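Local coordinates for protein serine-pyruvate aminotransferase (AgxT) (Sulfolobus solfataricus, PDB 3ZRP) that probably catalyses the transfer of amino groups from serine to pyruvate, and from alanine to glyoxylate, with pyridoxal 5'-phosphate as cofactor, at residues Asp163-Val168 against Val182-Ser187; Gly303-Val308 against Pro331-Phe336. All blocks are in the same frame, centred on the assembly; numbering follows the deposited sequence.

Contact 1 (Asp163-Val168 against Val182-Ser187); sequences DGVSSV and VYLTAS. With PLP (pyridoxal-5'-phosphate), chain C.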
ATOM      1  N   ASP A 163     -11.691  -3.680 -14.851  1.00 24.44           N
ATOM      2  CA  ASP A 163     -10.818  -2.661 -14.313  1.00 23.78           C
ATOM      3  C   ASP A 163     -11.486  -1.298 -14.530  1.00 25.47           C
ATOM      4  O   ASP A 163     -11.503  -0.783 -15.659  1.00 23.35           O
ATOM      5  CB  ASP A 163      -9.466  -2.753 -15.034  1.00 21.84           C
ATOM      6  CG  ASP A 163      -8.565  -1.521 -14.826  1.00 22.27           C
ATOM      7  OD1 ASP A 163      -8.836  -0.615 -14.017  1.00 24.42           O
ATOM      8  OD2 ASP A 163      -7.553  -1.454 -15.535  1.00 23.78           O
ATOM      9  N   GLY A 164     -12.074  -0.757 -13.452  1.00 23.80           N
ATOM     10  CA  GLY A 164     -12.639   0.593 -13.421  1.00 23.98           C
ATOM     11  C   GLY A 164     -11.798   1.628 -12.689  1.00 24.12           C
ATOM     12  O   GLY A 164     -12.327   2.590 -12.144  1.00 25.31           O
ATOM     13  N   VAL A 165     -10.471   1.464 -12.720  1.00 23.80           N
ATOM     14  CA  VAL A 165      -9.584   2.418 -12.078  1.00 24.57           C
ATOM     15  C   VAL A 165      -9.823   3.875 -12.570  1.00 25.02           C
ATOM     16  O   VAL A 165      -9.851   4.802 -11.746  1.00 23.31           O
ATOM     17  CB  VAL A 165      -8.099   2.008 -12.244  1.00 21.62           C
ATOM     18  CG1 VAL A 165      -7.153   3.077 -11.685  1.00 25.32           C
ATOM     19  CG2 VAL A 165      -7.817   0.685 -11.505  1.00 24.21           C
ATOM     20  N   SER A 166     -10.014   4.067 -13.887  1.00 25.92           N
ATOM     21  CA  SER A 166     -10.315   5.390 -14.443  0.50 24.55           C
ATOM     22  C   SER A 166     -11.787   5.586 -14.848  1.00 24.41           C
ATOM     23  O   SER A 166     -12.120   6.468 -15.663  1.00 25.36           O
ATOM     24  CB  SER A 166      -9.411   5.676 -15.632  0.50 25.50           C
ATOM     25  OG  SER A 166      -8.095   5.856 -15.178  0.50 24.53           O
ATOM     26  N   SER A 167     -12.676   4.787 -14.279  1.00 23.77           N
ATOM     27  CA  SER A 167     -14.102   4.987 -14.561  1.00 24.99           C
ATOM     28  C   SER A 167     -15.025   5.173 -13.328  1.00 27.67           C
ATOM     29  O   SER A 167     -15.975   5.994 -13.363  1.00 25.15           O
ATOM     30  CB  SER A 167     -14.638   3.850 -15.445  1.00 24.95           C
ATOM     31  OG  SER A 167     -14.763   2.680 -14.657  1.00 24.23           O
ATOM     32  N   VAL A 168     -14.774   4.418 -12.255  1.00 24.92           N
ATOM     33  CA  VAL A 168     -15.619   4.453 -11.071  1.00 21.78           C
ATOM     34  C   VAL A 168     -15.575   5.855 -10.439  1.00 24.34           C
ATOM     35  O   VAL A 168     -14.497   6.418 -10.227  1.00 26.17           O
ATOM     36  CB  VAL A 168     -15.254   3.346 -10.021  1.00 19.69           C
ATOM     37  CG1 VAL A 168     -16.146   3.427  -8.765  1.00 24.65           C
ATOM     38  CG2 VAL A 168     -15.314   1.967 -10.665  1.00 19.72           C
ATOM     39  N   VAL A 182     -16.126  -9.135 -10.416  1.00 24.02           N
ATOM     40  CA  VAL A 182     -15.193  -8.217  -9.741  1.00 22.94           C
ATOM     41  C   VAL A 182     -15.175  -6.895 -10.488  1.00 19.72           C
ATOM     42  O   VAL A 182     -14.849  -6.840 -11.661  1.00 22.91           O
ATOM     43  CB  VAL A 182     -13.715  -8.736  -9.723  1.00 26.21           C
ATOM     44  CG1 VAL A 182     -12.821  -7.736  -8.950  1.00 23.63           C
ATOM     45  CG2 VAL A 182     -13.602 -10.152  -9.100  1.00 26.76           C
ATOM     46  N   TYR A 183     -15.518  -5.815  -9.802  1.00 24.40           N
ATOM     47  CA  TYR A 183     -15.391  -4.478 -10.371  1.00 26.21           C
ATOM     48  C   TYR A 183     -14.360  -3.816  -9.464  1.00 23.76           C
ATOM     49  O   TYR A 183     -14.496  -3.882  -8.244  1.00 24.82           O
ATOM     50  CB  TYR A 183     -16.754  -3.729 -10.350  1.00 24.58           C
ATOM     51  CG  TYR A 183     -17.006  -2.951 -11.618  1.00 27.44           C
ATOM     52  CD1 TYR A 183     -16.162  -1.896 -11.987  1.00 24.99           C
ATOM     53  CD2 TYR A 183     -18.068  -3.291 -12.479  1.00 26.59           C
ATOM     54  CE1 TYR A 183     -16.361  -1.184 -13.168  1.00 28.49           C
ATOM     55  CE2 TYR A 183     -18.296  -2.574 -13.663  1.00 26.12           C
ATOM     56  CZ  TYR A 183     -17.419  -1.527 -14.010  1.00 24.42           C
ATOM     57  OH  TYR A 183     -17.582  -0.812 -15.173  1.00 25.97           O
ATOM     58  N   LEU A 184     -13.296  -3.253 -10.021  1.00 22.89           N
ATOM     59  CA  LEU A 184     -12.249  -2.751  -9.154  1.00 23.67           C
ATOM     60  C   LEU A 184     -11.853  -1.325  -9.552  1.00 21.69           C
ATOM     61  O   LEU A 184     -12.093  -0.884 -10.698  1.00 22.75           O
ATOM     62  CB  LEU A 184     -11.034  -3.708  -9.132  1.00 21.29           C
ATOM     63  CG  LEU A 184     -10.297  -3.899 -10.463  1.00 20.28           C
ATOM     64  CD1 LEU A 184      -9.262  -2.780 -10.695  1.00 22.49           C
ATOM     65  CD2 LEU A 184      -9.619  -5.282 -10.554  1.00 19.71           C
ATOM     66  N   THR A 185     -11.298  -0.603  -8.584  1.00 23.12           N
ATOM     67  CA  THR A 185     -10.816   0.743  -8.818  1.00 24.30           C
ATOM     68  C   THR A 185      -9.642   1.061  -7.857  1.00 23.89           C
ATOM     69  O   THR A 185      -9.095   0.150  -7.190  1.00 21.40           O
ATOM     70  CB  THR A 185     -11.987   1.793  -8.792  1.00 24.06           C
ATOM     71  OG1 THR A 185     -11.508   3.043  -9.272  1.00 23.80           O
ATOM     72  CG2 THR A 185     -12.578   1.995  -7.392  1.00 22.90           C
ATOM     73  N   ALA A 186      -9.226   2.320  -7.829  1.00 25.34           N
ATOM     74  CA  ALA A 186      -8.164   2.778  -6.920  1.00 24.26           C
ATOM     75  C   ALA A 186      -8.650   4.013  -6.185  1.00 24.05           C
ATOM     76  O   ALA A 186      -9.640   4.616  -6.592  1.00 24.05           O
ATOM     77  CB  ALA A 186      -6.879   3.104  -7.718  1.00 23.15           C
ATOM     78  N   SER A 187      -7.950   4.413  -5.120  1.00 22.88           N
ATOM     79  CA  SER A 187      -8.390   5.567  -4.349  1.00 22.95           C
ATOM     80  C   SER A 187      -8.151   6.933  -5.016  1.00 24.54           C
ATOM     81  O   SER A 187      -8.878   7.897  -4.768  1.00 25.02           O
ATOM     82  CB  SER A 187      -7.829   5.515  -2.923  1.00 23.42           C
ATOM     83  OG  SER A 187      -6.424   5.356  -2.895  1.00 21.08           O
TER
HETATM   84  N1  PLP C1189      -5.793   0.523 -14.686  1.00 22.35           N
HETATM   85  C2  PLP C1189      -6.024   1.770 -15.222  1.00 25.13           C
HETATM   86  C2A PLP C1189      -7.105   1.924 -16.259  1.00 25.55           C
HETATM   87  C3  PLP C1189      -5.274   2.888 -14.793  1.00 23.99           C
HETATM   88  O3  PLP C1189      -5.520   4.001 -15.251  1.00 24.86           O
HETATM   89  C4  PLP C1189      -4.286   2.742 -13.813  1.00 26.73           C
HETATM   90  C4A PLP C1189      -3.517   3.982 -13.343  1.00 31.91           C
HETATM   91  C5  PLP C1189      -4.062   1.443 -13.308  1.00 24.54           C
HETATM   92  C6  PLP C1189      -4.836   0.340 -13.726  1.00 21.33           C
HETATM   93  C5A PLP C1189      -3.023   1.145 -12.268  1.00 21.58           C
HETATM   94  O4P PLP C1189      -3.307   1.710 -10.985  1.00 25.49           O
HETATM   95  P   PLP C1189      -2.194   1.963  -9.884  1.00 23.00           P
HETATM   96  O1P PLP C1189      -3.000   2.554  -8.770  1.00 19.31           O
HETATM   97  O2P PLP C1189      -1.279   2.932 -10.557  1.00 23.75           O
HETATM   98  O3P PLP C1189      -1.624   0.611  -9.640  1.00 17.64           O
HETATM   99  O   HOH W   1     -11.953   6.042 -10.510  1.00 27.12           O
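G164 N donates to L184 O across 2.8 Å, in a bond well off straight (134° at the hydrogen) that ties the chain leaving one strand to its parallel neighbour. The carbonyl of the same glycine receives the amides of S167 and V168, and T185 OG1 lies 3.0 Å from G164 O. D163 faces both ways: OD2 stands 2.8 Å from N1 of the PLP ring, while OD1 takes the amide of V165 in a nearly straight bond (163°), an Asx turn that fixes the rotation of the carboxylate. A leucine here would probably leave both the pyridine nitrogen and the V165 amide without their mate and let the turn slacken. An aspartate at a strand end, its carboxylate facing the pyridine nitrogen, is a hallmark of fold-type I PLP enzymes, and strands 157-163 and 182-186 are neighbours in their seven-stranded central sheet. V165 lies over one face of the cofactor ring; with CG1 anti to the backbone N (chi1 175°), that methyl sits 3.6 Å from PLP C4, and CG2 packs against L184 CD1 at 3.8 Å. On the turn's other flank V168 crosses T185, CB to CB 3.8 Å, and G164 CA meets the edge of the Y183 ring at CE1. A water gives hydrogen bonds to the carbonyls of V165 and V168, and helix 31-48 closes over V168 and T185.

Contact 2 (Gly303-Val308 against Pro331-Phe336); sequences GVILKV and PAFKYF
V304 and F336 form an antiparallel hydrogen-bonded pair, V304 N to F336 O at 2.8 Å and F336 N back to V304 O, followed by the non-hydrogen-bonded pair I305 and Y335. Their strands, 301-305 and 335-339, are neighbours in a small three-stranded antiparallel sheet, set apart from the large sheet that carries the cofactor, and L306 N extends the ladder by one more bond to K334 O (164° at the hydrogen). At the close I305-Y335 pair, the CA of I305 also brings its hydrogen towards K334 O.

On one side of the sheet the F336 ring packs against both V304 and L306. Its CG stands between the backbone N and the carbonyl carbon (chi1 70°), which turns the ring back over V304: the valine CB lies 4.0 Å from the centroid of the F336 ring in a CH-pi contact over the face, nearer the rim than the middle. L306 instead brings CD1 to the ring edge, 3.8 Å from F336 CD1. Helices 311-319 and 346-363 pack against L306 and F336.

The side holding I305 and Y335 is built differently. Y335 CB presses on V304 O at 3.1 Å, and the ring runs past G303, whose CA meets its edge, 3.9 Å from Y335 CD2. The phenol OH is held beyond the pair by S139 O and V329 N. I305 CD1 reaches F333 CD1 at 3.9 Å, the two side chains crossing obliquely.

At the exposed end K334 stretches alongside L306 O, and its ammonium makes a weak bond to V308 O (3.2 Å from NZ) and gives a firmer one to a water, 2.7 Å from NZ, which in turn donates to K307 O.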
ATOM      1  N   GLY A 303      -7.167  12.058 -25.155  1.00 28.53           N
ATOM      2  CA  GLY A 303      -5.835  12.152 -25.760  1.00 20.71           C
ATOM      3  C   GLY A 303      -5.889  13.173 -26.888  1.00 29.34           C
ATOM      4  O   GLY A 303      -6.866  13.204 -27.671  1.00 29.34           O
ATOM      5  N   VAL A 304      -4.850  14.007 -26.980  1.00 28.61           N
ATOM      6  CA  VAL A 304      -4.860  15.157 -27.887  1.00 30.19           C
ATOM      7  C   VAL A 304      -3.678  15.004 -28.823  1.00 31.96           C
ATOM      8  O   VAL A 304      -2.539  15.129 -28.406  1.00 34.64           O
ATOM      9  CB  VAL A 304      -4.804  16.529 -27.117  1.00 31.62           C
ATOM     10  CG1 VAL A 304      -4.922  17.708 -28.070  1.00 32.01           C
ATOM     11  CG2 VAL A 304      -5.928  16.623 -26.046  1.00 32.03           C
ATOM     12  N   ILE A 305      -3.965  14.685 -30.087  1.00 34.36           N
ATOM     13  CA  ILE A 305      -2.920  14.500 -31.088  1.00 35.79           C
ATOM     14  C   ILE A 305      -2.291  15.853 -31.479  1.00 36.86           C
ATOM     15  O   ILE A 305      -3.010  16.830 -31.726  1.00 36.66           O
ATOM     16  CB  ILE A 305      -3.448  13.748 -32.343  1.00 34.38           C
ATOM     17  CG1 ILE A 305      -3.841  12.304 -31.972  1.00 34.39           C
ATOM     18  CG2 ILE A 305      -2.381  13.715 -33.447  1.00 34.14           C
ATOM     19  CD1 ILE A 305      -4.880  11.683 -32.887  1.00 35.62           C
ATOM     20  N   LEU A 306      -0.962  15.881 -31.491  1.00 37.17           N
ATOM     21  CA  LEU A 306      -0.169  17.021 -31.960  1.00 41.99           C
ATOM     22  C   LEU A 306       0.517  16.708 -33.288  1.00 43.62           C
ATOM     23  O   LEU A 306       1.323  15.777 -33.381  1.00 47.42           O
ATOM     24  CB  LEU A 306       0.884  17.418 -30.920  1.00 37.34           C
ATOM     25  CG  LEU A 306       0.345  18.024 -29.620  1.00 36.76           C
ATOM     26  CD1 LEU A 306       1.458  18.187 -28.599  1.00 41.18           C
ATOM     27  CD2 LEU A 306      -0.364  19.349 -29.882  1.00 39.99           C
ATOM     28  N   LYS A 307       0.207  17.510 -34.306  1.00 44.06           N
ATOM     29  CA  LYS A 307       0.723  17.311 -35.662  1.00 43.50           C
ATOM     30  C   LYS A 307       2.111  17.919 -35.866  1.00 42.83           C
ATOM     31  O   LYS A 307       2.887  17.438 -36.689  1.00 47.79           O
ATOM     32  CB  LYS A 307      -0.267  17.882 -36.686  1.00 49.82           C
ATOM     33  CG  LYS A 307      -1.652  17.229 -36.648  1.00 49.80           C
ATOM     34  CD  LYS A 307      -1.682  15.957 -37.490  1.00 59.63           C
ATOM     35  CE  LYS A 307      -2.614  14.894 -36.910  1.00 62.07           C
ATOM     36  NZ  LYS A 307      -3.991  15.374 -36.602  1.00 50.80           N
ATOM     37  N   VAL A 308       2.420  18.976 -35.120  1.00 40.08           N
ATOM     38  CA  VAL A 308       3.689  19.681 -35.277  1.00 38.69           C
ATOM     39  C   VAL A 308       4.469  19.793 -33.972  1.00 41.78           C
ATOM     40  O   VAL A 308       5.631  19.386 -33.903  1.00 40.69           O
ATOM     41  CB  VAL A 308       3.469  21.103 -35.920  1.00 39.91           C
ATOM     42  CG1 VAL A 308       4.768  21.885 -35.962  1.00 39.61           C
ATOM     43  CG2 VAL A 308       2.887  20.975 -37.324  1.00 39.03           C
ATOM     44  N   PRO A 331       2.830   3.998 -28.730  1.00 49.56           N
ATOM     45  CA  PRO A 331       3.775   4.119 -29.845  1.00 50.13           C
ATOM     46  C   PRO A 331       3.133   4.625 -31.137  1.00 49.31           C
ATOM     47  O   PRO A 331       3.824   5.210 -31.970  1.00 58.05           O
ATOM     48  CB  PRO A 331       4.299   2.687 -30.032  1.00 52.32           C
ATOM     49  CG  PRO A 331       3.280   1.801 -29.379  1.00 50.35           C
ATOM     50  CD  PRO A 331       2.733   2.610 -28.238  1.00 47.96           C
ATOM     51  N   ALA A 332       1.825   4.429 -31.283  1.00 46.78           N
ATOM     52  CA  ALA A 332       1.124   4.761 -32.527  1.00 45.33           C
ATOM     53  C   ALA A 332       0.710   6.232 -32.663  1.00 47.31           C
ATOM     54  O   ALA A 332       0.326   6.665 -33.749  1.00 47.04           O
ATOM     55  CB  ALA A 332      -0.076   3.866 -32.706  1.00 42.14           C
ATOM     56  N   PHE A 333       0.788   6.987 -31.570  1.00 46.12           N
ATOM     57  CA  PHE A 333       0.328   8.381 -31.562  1.00 40.99           C
ATOM     58  C   PHE A 333       1.375   9.334 -31.001  1.00 42.53           C
ATOM     59  O   PHE A 333       2.205   8.949 -30.167  1.00 40.95           O
ATOM     60  CB  PHE A 333      -0.954   8.524 -30.735  1.00 37.65           C
ATOM     61  CG  PHE A 333      -2.121   7.760 -31.262  1.00 35.36           C
ATOM     62  CD1 PHE A 333      -2.939   8.306 -32.245  1.00 37.78           C
ATOM     63  CD2 PHE A 333      -2.435   6.505 -30.749  1.00 38.62           C
ATOM     64  CE1 PHE A 333      -4.034   7.603 -32.740  1.00 35.54           C
ATOM     65  CE2 PHE A 333      -3.532   5.782 -31.222  1.00 34.51           C
ATOM     66  CZ  PHE A 333      -4.343   6.337 -32.222  1.00 36.25           C
ATOM     67  N   LYS A 334       1.341  10.576 -31.485  1.00 41.85           N
ATOM     68  CA  LYS A 334       2.102  11.678 -30.897  1.00 44.39           C
ATOM     69  C   LYS A 334       1.063  12.585 -30.241  1.00 38.42           C
ATOM     70  O   LYS A 334       0.248  13.215 -30.926  1.00 36.55           O
ATOM     71  CB  LYS A 334       2.915  12.427 -31.963  1.00 50.12           C
ATOM     72  CG  LYS A 334       3.918  13.421 -31.413  1.00 56.06           C
ATOM     73  CD  LYS A 334       4.732  14.037 -32.544  1.00 64.05           C
ATOM     74  CE  LYS A 334       5.414  15.333 -32.120  1.00 60.54           C
ATOM     75  NZ  LYS A 334       5.564  16.292 -33.254  1.00 63.08           N
ATOM     76  N   TYR A 335       1.065  12.619 -28.909  1.00 38.88           N
ATOM     77  CA  TYR A 335      -0.036  13.231 -28.170  1.00 34.20           C
ATOM     78  C   TYR A 335       0.288  13.559 -26.717  1.00 34.54           C
ATOM     79  O   TYR A 335       1.318  13.131 -26.181  1.00 35.16           O
ATOM     80  CB  TYR A 335      -1.291  12.330 -28.246  1.00 34.17           C
ATOM     81  CG  TYR A 335      -1.246  11.048 -27.405  1.00 32.22           C
ATOM     82  CD1 TYR A 335      -0.292  10.068 -27.637  1.00 31.59           C
ATOM     83  CD2 TYR A 335      -2.196  10.821 -26.390  1.00 33.55           C
ATOM     84  CE1 TYR A 335      -0.260   8.875 -26.879  1.00 33.65           C
ATOM     85  CE2 TYR A 335      -2.188   9.638 -25.634  1.00 33.60           C
ATOM     86  CZ  TYR A 335      -1.215   8.674 -25.884  1.00 35.96           C
ATOM     87  OH  TYR A 335      -1.178   7.530 -25.128  1.00 42.00           O
ATOM     88  N   PHE A 336      -0.599  14.334 -26.093  1.00 34.16           N
ATOM     89  CA  PHE A 336      -0.624  14.476 -24.639  1.00 31.86           C
ATOM     90  C   PHE A 336      -2.034  14.160 -24.165  1.00 32.97           C
ATOM     91  O   PHE A 336      -2.958  14.073 -24.962  1.00 36.55           O
ATOM     92  CB  PHE A 336      -0.135  15.877 -24.175  1.00 32.03           C
ATOM     93  CG  PHE A 336      -1.086  17.004 -24.497  1.00 34.04           C
ATOM     94  CD1 PHE A 336      -1.062  17.620 -25.746  1.00 34.80           C
ATOM     95  CD2 PHE A 336      -2.009  17.450 -23.552  1.00 32.33           C
ATOM     96  CE1 PHE A 336      -1.944  18.660 -26.063  1.00 32.25           C
ATOM     97  CE2 PHE A 336      -2.902  18.493 -23.857  1.00 35.68           C
ATOM     98  CZ  PHE A 336      -2.864  19.099 -25.120  1.00 36.68           C
TER
HETATM   99  O   HOH W   2       4.891  15.956 -35.833  1.00 59.13           O

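How the contacts relate
From the N terminus, the chain first builds most of the large central sheet; contact 1 then closes the helix-free loop from the end of strand 157-163 to strand 182-186, its parallel neighbour. Only after that loop is complete, and after the long helices 246-262 and 264-284, does contact 2 open: it closes the excursion through helix 311-319 and strand 326-327 by bringing strand 335-339 back beside strand 301-305. The two loops are thus in series, neither nested nor crossed. The centres of contact 1 and contact 2 lie about 26 Å apart and their nearest atoms about 12 Å, without touching. Contact 1 knits the cofactor-bearing sheet, whereas contact 2 knits the smaller peripheral one.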